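Local coordinates for Ser-thr phosphatase MSPP (Mycobacterium smegmatis, PDB 2JFR), which probably removes phosphate from phosphoserine and phosphothreonine residues of proteins as a metal-dependent phosphatase of the PPM (PP2C) family, at residues A[4-10]-A[228-234]. Sequence-based numbering, arbitrary orientation.
Sequences SVLSAAT and VVVIDLG
An antiparallel pairing of the chain's two terminal strands forms one edge of a sheet in the PP2C beta-sandwich: the segment axes run at 171°, and 5-13 is outermost beside 226-233. Ala9 and Val230 make a hydrogen-bonded pair, Ala9 N to Val230 O and Val230 N to Ala9 O both 2.9 Å. Asp232 N gives Ser7 O a nearly straight bond (172° at the hydrogen). Leu6 N instead reaches Asp232 O at 2.8 Å; Val5 pairs with Leu233 but Ser7 with Asp232, a one-residue shift that defines a beta bulge at Leu6. There the CB of Leu6 points toward the partner strand, and CG lies 3.7 Å from Gly234 N. Val5, Ala8, Val229 and Ile231 face strand 31-38 of the second sheet, whereas Ser7, Val230 and Asp232 face helix 206-219. Val5 CG1, anti to its own backbone N (chi1 176°), meets Ile231 CG2 at 3.9 Å. In the conformer modelled here, Asp232 OD1 forms a salt bridge with Arg180 NE. At the chain's end, Gly234 N bonds Ser4 O from above the carbonyl plane. Ser4 OG hydrogen-bonds Glu99 OE2, and one water donates to both Ser4 OG and Gly234 OXT, 2.7 Å from OXT.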
loop_
_atom_site.group_PDB
_atom_site.type_symbol
_atom_site.label_atom_id
_atom_site.label_comp_id
_atom_site.label_asym_id
_atom_site.label_seq_id
_atom_site.Cartn_x
_atom_site.Cartn_y
_atom_site.Cartn_z
ATOM N N SER A 4 4.821 -20.724 2.042
ATOM C CA SER A 4 3.802 -19.734 2.378
ATOM C C SER A 4 3.651 -18.695 1.293
ATOM O O SER A 4 2.516 -18.271 1.044
ATOM C CB SER A 4 4.137 -19.097 3.704
ATOM O OG SER A 4 3.999 -20.049 4.735
ATOM N N VAL A 5 4.708 -18.261 0.697
ATOM C CA VAL A 5 4.681 -17.343 -0.442
ATOM C C VAL A 5 5.148 -18.164 -1.647
ATOM O O VAL A 5 6.272 -18.624 -1.697
ATOM C CB VAL A 5 5.512 -16.086 -0.264
ATOM C CG1 VAL A 5 5.508 -15.259 -1.496
ATOM C CG2 VAL A 5 5.020 -15.304 0.980
ATOM N N LEU A 6 4.286 -18.262 -2.637
ATOM C CA LEU A 6 4.616 -18.941 -3.897
ATOM C C LEU A 6 5.350 -18.035 -4.807
ATOM O O LEU A 6 6.355 -18.391 -5.405
ATOM C CB LEU A 6 3.380 -19.484 -4.525
ATOM C CG LEU A 6 2.556 -20.449 -3.712
ATOM C CD1 LEU A 6 1.370 -20.949 -4.494
ATOM C CD2 LEU A 6 3.436 -21.632 -3.275
ATOM N N SER A 7 4.847 -16.795 -5.005
ATOM C CA SER A 7 5.569 -15.834 -5.792
ATOM C C SER A 7 4.911 -14.467 -5.552
ATOM O O SER A 7 3.902 -14.331 -4.877
ATOM C CB SER A 7 5.590 -16.173 -7.256
ATOM O OG SER A 7 4.354 -15.840 -7.844
ATOM N N ALA A 8 5.601 -13.487 -6.045
ATOM C CA ALA A 8 5.183 -12.106 -5.888
ATOM C C ALA A 8 5.612 -11.328 -7.096
ATOM O O ALA A 8 6.536 -11.721 -7.829
ATOM C CB ALA A 8 5.752 -11.484 -4.641
ATOM N N ALA A 9 4.960 -10.225 -7.363
ATOM C CA ALA A 9 5.278 -9.362 -8.484
ATOM C C ALA A 9 4.940 -7.925 -8.110
ATOM O O ALA A 9 4.065 -7.694 -7.291
ATOM C CB ALA A 9 4.522 -9.759 -9.752
ATOM N N THR A 10 5.593 -7.001 -8.800
ATOM C CA THR A 10 5.297 -5.583 -8.585
ATOM C C THR A 10 5.234 -4.874 -9.929
ATOM O O THR A 10 5.888 -5.275 -10.903
ATOM C CB THR A 10 6.323 -4.880 -7.733
ATOM O OG1 THR A 10 7.554 -4.651 -8.419
ATOM C CG2 THR A 10 6.661 -5.670 -6.457
ATOM N N VAL A 228 1.390 -1.427 -7.653
ATOM C CA VAL A 228 0.766 -2.644 -7.173
ATOM C C VAL A 228 1.832 -3.675 -6.819
ATOM O O VAL A 228 2.848 -3.829 -7.503
ATOM C CB VAL A 228 -0.235 -3.188 -8.197
ATOM C CG1 VAL A 228 -1.424 -2.280 -8.341
ATOM C CG2 VAL A 228 0.409 -3.460 -9.558
ATOM N N VAL A 229 1.543 -4.415 -5.748
ATOM C CA VAL A 229 2.351 -5.545 -5.310
ATOM C C VAL A 229 1.375 -6.696 -5.098
ATOM O O VAL A 229 0.413 -6.577 -4.332
ATOM C CB VAL A 229 3.088 -5.237 -4.023
ATOM C CG1 VAL A 229 3.876 -6.463 -3.547
ATOM C CG2 VAL A 229 4.006 -4.038 -4.195
ATOM N N VAL A 230 1.624 -7.821 -5.797
ATOM C CA VAL A 230 0.794 -9.013 -5.718
ATOM C C VAL A 230 1.584 -10.099 -5.074
ATOM O O VAL A 230 2.745 -10.345 -5.457
ATOM C CB VAL A 230 0.294 -9.393 -7.135
ATOM C CG1 VAL A 230 -0.270 -10.797 -7.188
ATOM C CG2 VAL A 230 -0.749 -8.434 -7.594
ATOM N N ILE A 231 0.975 -10.815 -4.134
ATOM C CA ILE A 231 1.615 -11.922 -3.407
ATOM C C ILE A 231 0.672 -13.115 -3.478
ATOM O O ILE A 231 -0.483 -13.024 -3.039
ATOM C CB ILE A 231 1.861 -11.547 -1.935
ATOM C CG1 ILE A 231 2.582 -10.195 -1.758
ATOM C CG2 ILE A 231 2.631 -12.649 -1.260
ATOM C CD1 ILE A 231 2.151 -9.455 -0.567
ATOM N N ASP A 232 1.151 -14.239 -4.017
ATOM C CA ASP A 232 0.406 -15.482 -4.097
ATOM C C ASP A 232 0.798 -16.383 -2.934
ATOM O O ASP A 232 1.982 -16.665 -2.788
ATOM C CB ASP A 232 0.642 -16.183 -5.431
ATOM C CG ASP A 232 -0.265 -15.636 -6.507
ATOM O OD1 ASP A 232 -1.385 -15.186 -6.234
ATOM O OD2 ASP A 232 0.202 -15.697 -7.665
ATOM N N LEU A 233 -0.177 -16.843 -2.162
ATOM C CA LEU A 233 0.076 -17.600 -0.956
ATOM C C LEU A 233 -0.136 -19.114 -1.203
ATOM O O LEU A 233 -1.030 -19.514 -1.965
ATOM C CB LEU A 233 -0.842 -17.155 0.166
ATOM C CG LEU A 233 -0.722 -15.686 0.537
ATOM C CD1 LEU A 233 -1.731 -15.302 1.600
ATOM C CD2 LEU A 233 0.702 -15.317 0.922
ATOM N N GLY A 234 0.668 -19.914 -0.521
ATOM C CA GLY A 234 0.574 -21.365 -0.517
ATOM C C GLY A 234 0.433 -21.930 0.932
ATOM O O GLY A 234 0.463 -23.197 0.997
ATOM O OXT GLY A 234 0.473 -21.187 1.928
HETATM O O HOH W 1 1.373 -21.844 4.408
HETATM O O HOH W 2 0.104 -19.053 3.118
HETATM O O HOH W 3 1.691 -17.551 -8.372
#